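Long-range contacts in putative xanthine dehydrogenase YAGS fad-binding subunit (PDB 5G5G), which probably oxidises aldehydes as the molybdenum-cofactor subunit of a periplasmic enzyme of the xanthine dehydrogenase family, binding a pterin cytosine dinucleotide: residues C[232-240]-C[466-474]; C[206-216]-C[242-252]. One frame throughout, in Å; residues are numbered along the deposited sequence. Where two conformers were deposited one is given.

Contact 1 of 2, residues C[232-240]-C[466-474]. With MCN (pterin cytosine dinucleotide), chain Y.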
loop_
_atom_site.group_PDB
_atom_site.type_symbol
_atom_site.label_atom_id
_atom_site.label_comp_id
_atom_site.label_asym_id
_atom_site.label_seq_id
_atom_site.Cartn_x
_atom_site.Cartn_y
_atom_site.Cartn_z
ATOM N N ARG C 232 28.120 -10.259 -4.143
ATOM C CA ARG C 232 27.149 -11.296 -4.011
ATOM C C ARG C 232 25.879 -10.592 -3.503
ATOM O O ARG C 232 25.928 -9.840 -2.543
ATOM C CB ARG C 232 27.549 -12.416 -3.061
ATOM C CG ARG C 232 26.496 -13.520 -2.901
ATOM C CD ARG C 232 26.994 -14.668 -2.051
ATOM N NE ARG C 232 25.973 -15.681 -1.771
ATOM C CZ ARG C 232 26.139 -16.718 -0.964
ATOM N NH1 ARG C 232 27.266 -16.904 -0.254
ATOM N NH2 ARG C 232 25.176 -17.592 -0.804
ATOM N N ILE C 233 24.760 -10.856 -4.182
ATOM C CA ILE C 233 23.473 -10.289 -3.811
ATOM C C ILE C 233 22.557 -11.424 -3.319
ATOM O O ILE C 233 22.447 -12.483 -3.986
ATOM C CB ILE C 233 22.829 -9.584 -5.049
ATOM C CG1 ILE C 233 23.711 -8.482 -5.653
ATOM C CG2 ILE C 233 21.447 -9.073 -4.719
ATOM C CD1 ILE C 233 24.089 -7.368 -4.696
ATOM N N ILE C 234 21.807 -11.160 -2.237
ATOM C CA ILE C 234 20.932 -12.129 -1.595
ATOM C C ILE C 234 19.573 -11.490 -1.314
ATOM O O ILE C 234 19.518 -10.457 -0.694
ATOM C CB ILE C 234 21.577 -12.632 -0.260
ATOM C CG1 ILE C 234 22.920 -13.270 -0.583
ATOM C CG2 ILE C 234 20.639 -13.550 0.470
ATOM C CD1 ILE C 234 23.729 -13.679 0.620
ATOM N N SER C 235 18.505 -12.044 -1.914
ATOM C CA SER C 235 17.153 -11.576 -1.684
ATOM C C SER C 235 16.123 -12.732 -1.844
ATOM O O SER C 235 15.362 -12.760 -2.833
ATOM C CB SER C 235 16.875 -10.418 -2.661
ATOM O OG SER C 235 15.744 -9.697 -2.236
ATOM N N PRO C 236 16.100 -13.681 -0.899
ATOM C CA PRO C 236 15.234 -14.860 -1.044
ATOM C C PRO C 236 13.781 -14.578 -0.764
ATOM O O PRO C 236 12.912 -15.294 -1.258
ATOM C CB PRO C 236 15.845 -15.877 -0.032
ATOM C CG PRO C 236 16.456 -14.994 1.036
ATOM C CD PRO C 236 17.027 -13.832 0.256
ATOM N N TYR C 237 13.510 -13.556 0.045
ATOM C CA TYR C 237 12.145 -13.097 0.368
ATOM C C TYR C 237 12.038 -11.586 0.241
ATOM O O TYR C 237 12.860 -10.852 0.800
ATOM C CB TYR C 237 11.686 -13.547 1.772
ATOM C CG TYR C 237 11.699 -15.028 1.890
ATOM C CD1 TYR C 237 10.713 -15.783 1.297
ATOM C CD2 TYR C 237 12.771 -15.685 2.511
ATOM C CE1 TYR C 237 10.756 -17.171 1.335
ATOM C CE2 TYR C 237 12.823 -17.065 2.530
ATOM C CZ TYR C 237 11.811 -17.779 1.927
ATOM O OH TYR C 237 11.880 -19.133 1.960
ATOM N N ILE C 238 11.038 -11.133 -0.511
ATOM C CA ILE C 238 10.833 -9.716 -0.842
ATOM C C ILE C 238 9.394 -9.408 -0.476
ATOM O O ILE C 238 8.477 -10.107 -0.927
ATOM C CB ILE C 238 11.043 -9.462 -2.326
ATOM C CG1 ILE C 238 12.507 -9.674 -2.648
ATOM C CG2 ILE C 238 10.605 -8.046 -2.751
ATOM C CD1 ILE C 238 12.777 -10.579 -3.762
ATOM N N GLY C 239 9.199 -8.401 0.359
ATOM C CA GLY C 239 7.924 -8.014 0.820
ATOM C C GLY C 239 7.242 -7.094 -0.171
ATOM O O GLY C 239 6.779 -5.996 0.196
ATOM N N GLY C 240 7.068 -7.580 -1.408
ATOM C CA GLY C 240 6.403 -6.803 -2.437
ATOM C C GLY C 240 7.336 -5.843 -3.133
ATOM O O GLY C 240 8.329 -5.379 -2.554
ATOM N N THR C 466 13.557 -14.515 -8.361
ATOM C CA THR C 466 12.934 -14.042 -7.113
ATOM C C THR C 466 11.475 -14.446 -7.001
ATOM O O THR C 466 10.758 -14.710 -8.031
ATOM C CB THR C 466 13.063 -12.506 -7.006
ATOM O OG1 THR C 466 12.558 -11.903 -8.224
ATOM C CG2 THR C 466 14.485 -12.133 -6.794
ATOM N N ASP C 467 11.039 -14.480 -5.748
ATOM C CA ASP C 467 9.634 -14.667 -5.385
ATOM C C ASP C 467 9.270 -13.470 -4.600
ATOM O O ASP C 467 9.672 -13.328 -3.440
ATOM C CB ASP C 467 9.378 -15.979 -4.600
ATOM C CG ASP C 467 7.888 -16.316 -4.497
ATOM O OD1 ASP C 467 7.075 -15.335 -4.481
ATOM O OD2 ASP C 467 7.572 -17.534 -4.475
ATOM N N ILE C 468 8.514 -12.552 -5.226
ATOM C CA ILE C 468 8.181 -11.238 -4.602
ATOM C C ILE C 468 6.766 -11.292 -4.032
ATOM O O ILE C 468 6.153 -10.256 -3.776
ATOM C CB ILE C 468 8.391 -10.100 -5.595
ATOM C CG1 ILE C 468 7.446 -10.255 -6.835
ATOM C CG2 ILE C 468 9.841 -10.061 -6.073
ATOM C CD1 ILE C 468 7.582 -9.189 -7.876
ATOM N N GLY C 469 6.267 -12.517 -3.818
ATOM C CA GLY C 469 4.873 -12.814 -3.474
ATOM C C GLY C 469 4.110 -13.390 -4.676
ATOM O O GLY C 469 2.919 -13.750 -4.563
ATOM N N THR C 470 4.812 -13.518 -5.800
ATOM C CA THR C 470 4.206 -14.065 -7.015
ATOM C C THR C 470 3.882 -15.562 -6.916
ATOM O O THR C 470 2.847 -16.010 -7.408
ATOM C CB THR C 470 5.139 -13.759 -8.182
ATOM O OG1 THR C 470 6.471 -13.960 -7.668
ATOM C CG2 THR C 470 4.980 -12.330 -8.679
ATOM N N GLY C 471 4.741 -16.328 -6.247
ATOM C CA GLY C 471 4.674 -17.813 -6.234
ATOM C C GLY C 471 5.774 -18.576 -6.926
ATOM O O GLY C 471 5.702 -19.785 -7.033
ATOM N N SER C 472 6.836 -17.895 -7.348
ATOM C CA SER C 472 7.919 -18.530 -8.039
ATOM C C SER C 472 8.451 -19.787 -7.318
ATOM O O SER C 472 8.732 -20.787 -7.992
ATOM C CB SER C 472 9.054 -17.550 -8.241
ATOM O OG SER C 472 8.645 -16.347 -8.854
ATOM N N TYR C 473 8.651 -19.731 -5.996
ATOM C CA TYR C 473 9.125 -20.938 -5.262
ATOM C C TYR C 473 8.278 -22.143 -5.678
ATOM O O TYR C 473 8.808 -23.214 -5.992
ATOM C CB TYR C 473 9.048 -20.830 -3.746
ATOM C CG TYR C 473 10.191 -20.038 -3.116
ATOM C CD1 TYR C 473 11.465 -20.636 -2.930
ATOM C CD2 TYR C 473 9.988 -18.732 -2.607
ATOM C CE1 TYR C 473 12.494 -19.944 -2.315
ATOM C CE2 TYR C 473 11.034 -18.044 -2.019
ATOM C CZ TYR C 473 12.281 -18.658 -1.858
ATOM O OH TYR C 473 13.364 -17.960 -1.273
ATOM N N THR C 474 6.955 -21.973 -5.591
ATOM C CA THR C 474 6.027 -23.052 -5.808
ATOM C C THR C 474 5.962 -23.551 -7.254
ATOM O O THR C 474 6.076 -24.734 -7.509
ATOM C CB THR C 474 4.660 -22.637 -5.288
ATOM O OG1 THR C 474 4.859 -22.163 -3.966
ATOM C CG2 THR C 474 3.715 -23.767 -5.300
HETATM N N1 MCN Y . 1.373 -17.665 -12.845
HETATM C C2 MCN Y . 0.826 -19.018 -12.989
HETATM N N3 MCN Y . 0.787 -19.230 -14.501
HETATM C C4 MCN Y . 1.015 -18.436 -15.534
HETATM C C5 MCN Y . 1.676 -17.149 -15.125
HETATM C C6 MCN Y . 1.747 -16.824 -13.867
HETATM O O2 MCN Y . 0.530 -19.767 -12.213
HETATM N N4 MCN Y . 0.837 -18.665 -16.787
HETATM C "C1'" MCN Y . 1.301 -17.211 -11.466
HETATM C C2D MCN Y . 2.433 -17.854 -10.580
HETATM O "O2'" MCN Y . 2.010 -17.898 -9.220
HETATM C "C3'" MCN Y . 3.460 -16.863 -10.797
HETATM C C4D MCN Y . 2.852 -15.389 -10.807
HETATM O O4D MCN Y . 1.530 -15.797 -11.409
HETATM O "O3'" MCN Y . 4.586 -16.799 -9.849
HETATM C "C5'" MCN Y . 3.345 -14.317 -11.586
HETATM O "O5'" MCN Y . 4.028 -14.727 -12.747
HETATM P PA MCN Y . 4.264 -13.687 -13.871
HETATM O O1A MCN Y . 5.292 -14.296 -14.823
HETATM O O2A MCN Y . 2.963 -13.167 -14.376
HETATM O O3A MCN Y . 5.004 -12.398 -13.076
HETATM P PB MCN Y . 6.551 -12.339 -12.754
HETATM O O1B MCN Y . 7.283 -11.747 -13.880
HETATM O O2B MCN Y . 6.998 -13.649 -12.194
HETATM O O3B MCN Y . 6.474 -11.376 -11.514
HETATM C C10 MCN Y . 6.449 -9.902 -11.738
HETATM C "C9'" MCN Y . 5.096 -9.297 -11.611
HETATM C "C8'" MCN Y . 5.247 -7.734 -12.031
HETATM S "S8'" MCN Y . 6.142 -7.291 -13.376
HETATM C "C7'" MCN Y . 4.827 -6.921 -11.193
HETATM S "S7'" MCN Y . 5.082 -5.161 -11.378
HETATM C "C6'" MCN Y . 3.836 -7.303 -10.050
HETATM C C7 MCN Y . 3.431 -8.827 -10.336
HETATM O "O9'" MCN Y . 4.523 -9.645 -10.459
HETATM N "N5'" MCN Y . 4.746 -7.289 -8.789
HETATM C C4A MCN Y . 4.253 -7.974 -7.552
HETATM N "N8'" MCN Y . 2.702 -9.304 -9.142
HETATM C C4B MCN Y . 3.196 -9.076 -7.907
HETATM N "N1'" MCN Y . 2.566 -9.681 -6.819
HETATM C "C2'" MCN Y . 3.132 -9.705 -5.539
HETATM N "N2'" MCN Y . 2.570 -10.228 -4.559
HETATM N "N3'" MCN Y . 4.046 -8.714 -5.308
HETATM C "C4'" MCN Y . 4.807 -7.963 -6.189
HETATM O "O4'" MCN Y . 5.701 -7.105 -6.067
HETATM O O HOH W 1 13.256 -14.302 -3.902
HETATM O O HOH W 2 8.476 -12.977 -0.978
#

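Contact 2 of 2, residues C[206-216]-C[242-252]. With MCN (pterin cytosine dinucleotide), chain Y; MOS (dioxothiomolybdenum(VI) ion), chain Z.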
loop_
_atom_site.group_PDB
_atom_site.type_symbol
_atom_site.label_atom_id
_atom_site.label_comp_id
_atom_site.label_asym_id
_atom_site.label_seq_id
_atom_site.Cartn_x
_atom_site.Cartn_y
_atom_site.Cartn_z
ATOM N N LEU C 206 25.610 -8.383 -0.087
ATOM C CA LEU C 206 24.484 -7.488 0.167
ATOM C C LEU C 206 23.231 -8.331 0.267
ATOM O O LEU C 206 22.848 -9.003 -0.715
ATOM C CB LEU C 206 24.320 -6.460 -0.955
ATOM C CG LEU C 206 23.355 -5.320 -0.593
ATOM C CD1 LEU C 206 24.082 -4.206 0.179
ATOM C CD2 LEU C 206 22.666 -4.727 -1.792
ATOM N N TRP C 207 22.586 -8.278 1.417
ATOM C CA TRP C 207 21.253 -8.817 1.601
ATOM C C TRP C 207 20.330 -7.653 1.312
ATOM O O TRP C 207 20.501 -6.533 1.844
ATOM C CB TRP C 207 21.049 -9.262 3.030
ATOM C CG TRP C 207 21.839 -10.500 3.424
ATOM C CD1 TRP C 207 21.369 -11.763 3.500
ATOM C CD2 TRP C 207 23.229 -10.576 3.794
ATOM N NE1 TRP C 207 22.362 -12.635 3.917
ATOM C CE2 TRP C 207 23.512 -11.929 4.113
ATOM C CE3 TRP C 207 24.261 -9.620 3.952
ATOM C CZ2 TRP C 207 24.790 -12.364 4.552
ATOM C CZ3 TRP C 207 25.527 -10.067 4.321
ATOM C CH2 TRP C 207 25.790 -11.411 4.644
ATOM N N THR C 208 19.337 -7.874 0.466
ATOM C CA THR C 208 18.548 -6.740 0.011
ATOM C C THR C 208 17.140 -7.186 -0.356
ATOM O O THR C 208 16.785 -8.370 -0.181
ATOM C CB THR C 208 19.276 -6.043 -1.197
ATOM O OG1 THR C 208 18.685 -4.767 -1.512
ATOM C CG2 THR C 208 19.254 -6.948 -2.406
ATOM N N SER C 209 16.346 -6.217 -0.836
ATOM C CA SER C 209 14.972 -6.428 -1.262
ATOM C C SER C 209 14.927 -5.957 -2.729
ATOM O O SER C 209 14.955 -4.765 -2.990
ATOM C CB SER C 209 13.999 -5.633 -0.362
ATOM O OG SER C 209 12.650 -5.973 -0.654
ATOM N N ASN C 210 15.034 -6.911 -3.668
ATOM C CA ASN C 210 15.235 -6.563 -5.060
ATOM C C ASN C 210 14.609 -7.652 -5.939
ATOM O O ASN C 210 14.812 -8.823 -5.678
ATOM C CB ASN C 210 16.724 -6.365 -5.348
ATOM C CG ASN C 210 16.973 -5.662 -6.671
ATOM O OD1 ASN C 210 16.645 -6.190 -7.720
ATOM N ND2 ASN C 210 17.494 -4.441 -6.629
ATOM N N GLN C 211 13.915 -7.235 -6.999
ATOM C CA GLN C 211 13.225 -8.125 -7.919
ATOM C C GLN C 211 14.187 -8.782 -8.938
ATOM O O GLN C 211 13.809 -9.800 -9.561
ATOM C CB GLN C 211 12.172 -7.336 -8.708
ATOM C CG GLN C 211 11.053 -6.711 -7.868
ATOM C CD GLN C 211 10.076 -5.825 -8.608
ATOM O OE1 GLN C 211 9.680 -4.752 -8.141
ATOM N NE2 GLN C 211 9.687 -6.270 -9.804
ATOM N N MET C 212 15.350 -8.180 -9.157
ATOM C CA MET C 212 16.234 -8.495 -10.305
ATOM C C MET C 212 17.660 -8.647 -9.828
ATOM O O MET C 212 18.390 -7.668 -9.724
ATOM C CB MET C 212 16.151 -7.378 -11.340
ATOM C CG MET C 212 14.794 -7.171 -11.983
ATOM S SD MET C 212 14.569 -8.515 -13.183
ATOM C CE MET C 212 13.062 -8.125 -13.964
ATOM N N ILE C 213 18.028 -9.867 -9.447
ATOM C CA ILE C 213 19.254 -10.143 -8.692
ATOM C C ILE C 213 20.436 -9.790 -9.562
ATOM O O ILE C 213 21.378 -9.130 -9.099
ATOM C CB ILE C 213 19.358 -11.621 -8.260
ATOM C CG1 ILE C 213 18.274 -11.989 -7.220
ATOM C CG2 ILE C 213 20.752 -11.986 -7.722
ATOM C CD1 ILE C 213 18.488 -11.318 -5.850
ATOM N N ASP C 214 20.395 -10.223 -10.827
ATOM C CA ASP C 214 21.591 -9.995 -11.671
ATOM C C ASP C 214 21.775 -8.508 -12.001
ATOM O O ASP C 214 22.909 -8.018 -12.002
ATOM C CB ASP C 214 21.543 -10.828 -12.946
ATOM C CG ASP C 214 22.864 -10.816 -13.688
ATOM O OD1 ASP C 214 23.909 -11.227 -13.143
ATOM O OD2 ASP C 214 22.811 -10.453 -14.871
ATOM N N TRP C 215 20.687 -7.782 -12.265
ATOM C CA TRP C 215 20.778 -6.344 -12.555
ATOM C C TRP C 215 21.319 -5.644 -11.323
ATOM O O TRP C 215 22.136 -4.733 -11.437
ATOM C CB TRP C 215 19.418 -5.730 -12.829
ATOM C CG TRP C 215 18.801 -6.122 -14.152
ATOM C CD1 TRP C 215 19.337 -6.911 -15.134
ATOM C CD2 TRP C 215 17.540 -5.673 -14.616
ATOM N NE1 TRP C 215 18.413 -7.024 -16.190
ATOM C CE2 TRP C 215 17.329 -6.228 -15.902
ATOM C CE3 TRP C 215 16.551 -4.857 -14.061
ATOM C CZ2 TRP C 215 16.176 -5.951 -16.653
ATOM C CZ3 TRP C 215 15.411 -4.582 -14.810
ATOM C CH2 TRP C 215 15.215 -5.164 -16.071
ATOM N N CYS C 216 20.822 -6.046 -10.155
ATOM C CA CYS C 216 21.327 -5.448 -8.868
ATOM C C CYS C 216 22.822 -5.605 -8.756
ATOM O O CYS C 216 23.561 -4.649 -8.464
ATOM C CB CYS C 216 20.625 -6.107 -7.681
ATOM S SG CYS C 216 21.067 -5.434 -6.048
ATOM N N PHE C 242 6.244 -4.498 -6.976
ATOM C CA PHE C 242 5.323 -3.916 -7.967
ATOM C C PHE C 242 6.020 -2.997 -8.973
ATOM O O PHE C 242 5.407 -2.051 -9.518
ATOM C CB PHE C 242 4.137 -3.214 -7.289
ATOM C CG PHE C 242 3.523 -4.019 -6.217
ATOM C CD1 PHE C 242 2.722 -5.119 -6.517
ATOM C CD2 PHE C 242 3.841 -3.776 -4.861
ATOM C CE1 PHE C 242 2.202 -5.917 -5.506
ATOM C CE2 PHE C 242 3.319 -4.562 -3.862
ATOM C CZ PHE C 242 2.528 -5.658 -4.177
ATOM N N GLY C 243 7.295 -3.272 -9.264
ATOM C CA GLY C 243 8.117 -2.424 -10.130
ATOM C C GLY C 243 9.110 -1.545 -9.394
ATOM O O GLY C 243 10.144 -1.188 -9.941
ATOM N N GLY C 244 8.757 -1.223 -8.168
ATOM C CA GLY C 244 9.540 -0.346 -7.324
ATOM C C GLY C 244 10.853 -0.893 -6.839
ATOM O O GLY C 244 11.691 -0.163 -6.254
ATOM N N LYS C 245 11.040 -2.188 -7.003
ATOM C CA LYS C 245 12.267 -2.848 -6.618
ATOM C C LYS C 245 12.921 -3.559 -7.777
ATOM O O LYS C 245 13.755 -4.409 -7.583
ATOM C CB LYS C 245 11.998 -3.810 -5.445
ATOM C CG LYS C 245 11.652 -3.056 -4.158
ATOM C CD LYS C 245 11.275 -4.007 -3.056
ATOM C CE LYS C 245 10.692 -3.279 -1.838
ATOM N NZ LYS C 245 10.251 -4.198 -0.739
ATOM N N LEU C 246 12.626 -3.140 -9.003
ATOM C CA LEU C 246 13.367 -3.600 -10.154
ATOM C C LEU C 246 14.790 -3.165 -10.197
ATOM O O LEU C 246 15.594 -3.826 -10.833
ATOM C CB LEU C 246 12.753 -3.068 -11.472
ATOM C CG LEU C 246 11.442 -3.694 -11.895
ATOM C CD1 LEU C 246 10.778 -2.816 -12.922
ATOM C CD2 LEU C 246 11.676 -5.096 -12.407
ATOM N N PHE C 247 15.100 -1.997 -9.597
ATOM C CA PHE C 247 16.373 -1.374 -9.767
ATOM C C PHE C 247 17.077 -1.149 -8.429
ATOM O O PHE C 247 16.455 -1.038 -7.363
ATOM C CB PHE C 247 16.159 -0.017 -10.446
ATOM C CG PHE C 247 15.180 -0.070 -11.580
ATOM C CD1 PHE C 247 15.438 -0.862 -12.665
ATOM C CD2 PHE C 247 13.974 0.654 -11.521
ATOM C CE1 PHE C 247 14.532 -0.934 -13.726
ATOM C CE2 PHE C 247 13.073 0.571 -12.576
ATOM C CZ PHE C 247 13.349 -0.222 -13.665
ATOM N N LEU C 248 18.366 -0.972 -8.501
ATOM C CA LEU C 248 19.148 -0.461 -7.351
ATOM C C LEU C 248 18.586 0.855 -6.795
ATOM O O LEU C 248 18.391 1.831 -7.565
ATOM C CB LEU C 248 20.579 -0.231 -7.810
ATOM C CG LEU C 248 21.614 -0.072 -6.695
ATOM C CD1 LEU C 248 21.822 -1.445 -6.074
ATOM C CD2 LEU C 248 22.876 0.464 -7.320
ATOM N N ARG C 249 18.374 0.908 -5.462
ATOM C CA ARG C 249 17.929 2.126 -4.796
ATOM C C ARG C 249 18.970 2.562 -3.709
ATOM O O ARG C 249 19.977 1.885 -3.489
ATOM C CB ARG C 249 16.564 1.887 -4.178
ATOM C CG ARG C 249 15.493 1.460 -5.178
ATOM C CD ARG C 249 14.432 2.552 -5.455
ATOM N NE ARG C 249 15.032 3.711 -6.060
ATOM C CZ ARG C 249 15.269 3.880 -7.361
ATOM N NH1 ARG C 249 14.940 2.944 -8.245
ATOM N NH2 ARG C 249 15.852 4.986 -7.781
ATOM N N SER C 250 18.696 3.701 -3.071
ATOM C CA SER C 250 19.648 4.367 -2.193
ATOM C C SER C 250 20.041 3.485 -0.988
ATOM O O SER C 250 21.155 3.604 -0.469
ATOM C CB SER C 250 19.077 5.698 -1.727
ATOM O OG SER C 250 17.849 5.531 -1.022
ATOM N N ASP C 251 19.108 2.643 -0.522
ATOM C CA ASP C 251 19.425 1.754 0.638
ATOM C C ASP C 251 20.650 0.833 0.386
ATOM O O ASP C 251 21.485 0.610 1.270
ATOM C CB ASP C 251 18.226 0.888 1.025
ATOM C CG ASP C 251 17.753 -0.016 -0.127
ATOM O OD1 ASP C 251 17.504 0.529 -1.230
ATOM O OD2 ASP C 251 17.664 -1.264 0.076
ATOM N N ALA C 252 20.670 0.220 -0.785
ATOM C CA ALA C 252 21.705 -0.716 -1.191
ATOM C C ALA C 252 23.061 -0.013 -1.344
ATOM O O ALA C 252 24.092 -0.479 -0.840
ATOM C CB ALA C 252 21.273 -1.367 -2.489
HETATM N N1 MCN Y . 1.373 -17.665 -12.845
HETATM C C2 MCN Y . 0.826 -19.018 -12.989
HETATM N N3 MCN Y . 0.787 -19.230 -14.501
HETATM C C4 MCN Y . 1.015 -18.436 -15.534
HETATM C C5 MCN Y . 1.676 -17.149 -15.125
HETATM C C6 MCN Y . 1.747 -16.824 -13.867
HETATM O O2 MCN Y . 0.530 -19.767 -12.213
HETATM N N4 MCN Y . 0.837 -18.665 -16.787
HETATM C "C1'" MCN Y . 1.301 -17.211 -11.466
HETATM C C2D MCN Y . 2.433 -17.854 -10.580
HETATM O "O2'" MCN Y . 2.010 -17.898 -9.220
HETATM C "C3'" MCN Y . 3.460 -16.863 -10.797
HETATM C C4D MCN Y . 2.852 -15.389 -10.807
HETATM O O4D MCN Y . 1.530 -15.797 -11.409
HETATM O "O3'" MCN Y . 4.586 -16.799 -9.849
HETATM C "C5'" MCN Y . 3.345 -14.317 -11.586
HETATM O "O5'" MCN Y . 4.028 -14.727 -12.747
HETATM P PA MCN Y . 4.264 -13.687 -13.871
HETATM O O1A MCN Y . 5.292 -14.296 -14.823
HETATM O O2A MCN Y . 2.963 -13.167 -14.376
HETATM O O3A MCN Y . 5.004 -12.398 -13.076
HETATM P PB MCN Y . 6.551 -12.339 -12.754
HETATM O O1B MCN Y . 7.283 -11.747 -13.880
HETATM O O2B MCN Y . 6.998 -13.649 -12.194
HETATM O O3B MCN Y . 6.474 -11.376 -11.514
HETATM C C10 MCN Y . 6.449 -9.902 -11.738
HETATM C "C9'" MCN Y . 5.096 -9.297 -11.611
HETATM C "C8'" MCN Y . 5.247 -7.734 -12.031
HETATM S "S8'" MCN Y . 6.142 -7.291 -13.376
HETATM C "C7'" MCN Y . 4.827 -6.921 -11.193
HETATM S "S7'" MCN Y . 5.082 -5.161 -11.378
HETATM C "C6'" MCN Y . 3.836 -7.303 -10.050
HETATM C C7 MCN Y . 3.431 -8.827 -10.336
HETATM O "O9'" MCN Y . 4.523 -9.645 -10.459
HETATM N "N5'" MCN Y . 4.746 -7.289 -8.789
HETATM C C4A MCN Y . 4.253 -7.974 -7.552
HETATM N "N8'" MCN Y . 2.702 -9.304 -9.142
HETATM C C4B MCN Y . 3.196 -9.076 -7.907
HETATM N "N1'" MCN Y . 2.566 -9.681 -6.819
HETATM C "C2'" MCN Y . 3.132 -9.705 -5.539
HETATM N "N2'" MCN Y . 2.570 -10.228 -4.559
HETATM N "N3'" MCN Y . 4.046 -8.714 -5.308
HETATM C "C4'" MCN Y . 4.807 -7.963 -6.189
HETATM O "O4'" MCN Y . 5.701 -7.105 -6.067
HETATM MO MO MOS Z . 6.685 -5.045 -13.035
HETATM S S MOS Z . 6.422 -2.766 -13.364
HETATM O O1 MOS Z . 8.173 -4.922 -12.051
HETATM O O2 MOS Z . 7.407 -4.878 -14.994
HETATM O O HOH W 3 15.322 -2.279 -4.790
HETATM O O HOH W 4 15.617 -2.626 -1.053
HETATM O O HOH W 5 18.062 -4.456 -9.695
#

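Contact 1 of 2, residues C[232-240]-C[466-474]
Ile238 and Ile468 meet where the loop leaving edge strand 231-234 passes the loop that enters helix 472-484, the latter folded round an Asx turn at Asp467. This is the tight part. CD1 of Ile238 sits 3.8 Å from CG2 of Ile468 and also presses on CB of Thr466. Ile468 holds its CG1 between backbone N and carbonyl carbon (chi1 62°), which spares CG2 for Ile238 and carries CD1 off to the pterin, 3.3 Å from O4' of MCN. Asp467 ties the turn together: OD1 takes Gly469 N nearly along its C-O axis and Gly471 N from above the carboxylate plane, while OD2 accepts Tyr473 N (2.9 Å) in the first turn of the helix. The loop so shaped offers the carbonyl O of Thr470 to the cofactor hydroxyl O2' of MCN (2.7 Å), and a side chain on Gly469 would run into the pterin amine N2'.

Toward Pro236 and Tyr237, both partly exposed, the fit is looser. Water separates the backbones here: one molecule donates to Ser235 O, and weakly to Pro236 O, while accepting from Asp467 N. The Tyr237 and Tyr473 rings lie nearly parallel but slid apart, centroids 5.3 Å from each other, with Tyr473 OH over the rim of one Tyr237 face. With a phenylalanine in place of Tyr473, Pro236 O would probably be left to its weak water bond. In the model, Tyr473 OH donates to Pro236 O at 2.7 Å, arriving 36° out of the carbonyl plane.

Contact 2 of 2, residues C[206-216]-C[242-252]
Gln211 and Leu246 stand together at the molybdenum site, whose metal is held by the two dithiolene sulfurs of the pterin cofactor. Gln211 NE2 donates to O1 of the MOS group (3.0 Å), and Leu246 brings CD1 to within 3.5 Å of that same oxygen. A glutamine placed next to the molybdenum is familiar from xanthine oxidoreductases. Beside them, Phe242 N donates to O4' of MCN, and the Phe242 ring packs with one face against the same oxygen. Gly243 passes so close to the sulfur of MOS that a side chain there would clash.

The Gln211 amide is fixed from behind. Its OE1 accepts Gly243 N on a lone pair in the carbonyl plane (3.0 Å) and Lys245 N, tilted from that plane, which keeps NE2 turned to the metal group; NE2 also reaches Ser506 O. A nearly straight bond from Gln211 N to Lys245 O (2.9 Å, 177°) pins the backbone. Lys245 then runs out fully extended, chi2 to chi4 all near 180°, bringing NZ to Ser209 OG (3.0 Å) as well as to the carbonyls of Glu191 and Gly240. Ser209 OG is itself hydrogen-bonded to OE1 of Glu191.

One step further out, Asn210 OD1 accepts Met212 N in an Asx turn just ahead of helix 213-224. Met212 lies alongside Leu246, CE to CD2 3.7 Å, with its CG over one face of the Trp215 ring. Trp215 in turn packs beside Phe247. Farthest from the metal, Cys216 SG touches Leu248 CD1, and Leu206 CD2 rests on Ala252 CB (3.7 Å), seating the start of helix 250-262 against strand 203-208, which runs between strands 194-200 and 231-234 in the sheet.

From the N terminus the four segments come as 206-216, 232-240, 242-252 and 466-474, so the two contacts cross rather than nest. Contact 2 closes the short loop, 25 residues that include most of helix 213-224 and strand 231-234; that helix links parallel neighbouring strands 203-208 and 231-234 as a beta-alpha-beta crossover. Contact 1 closes the long one, 225 residues, joining the first molybdopterin-binding family region to the second. They touch directly: Ser235 OG probably bonds Thr208 O, and Thr466 OG1, which also bonds Ser506 OG, probably bonds Gln211 O. Both contacts touch the pterin; contact 2 goes on to the molybdenum, contact 1 to the nucleotide ribose.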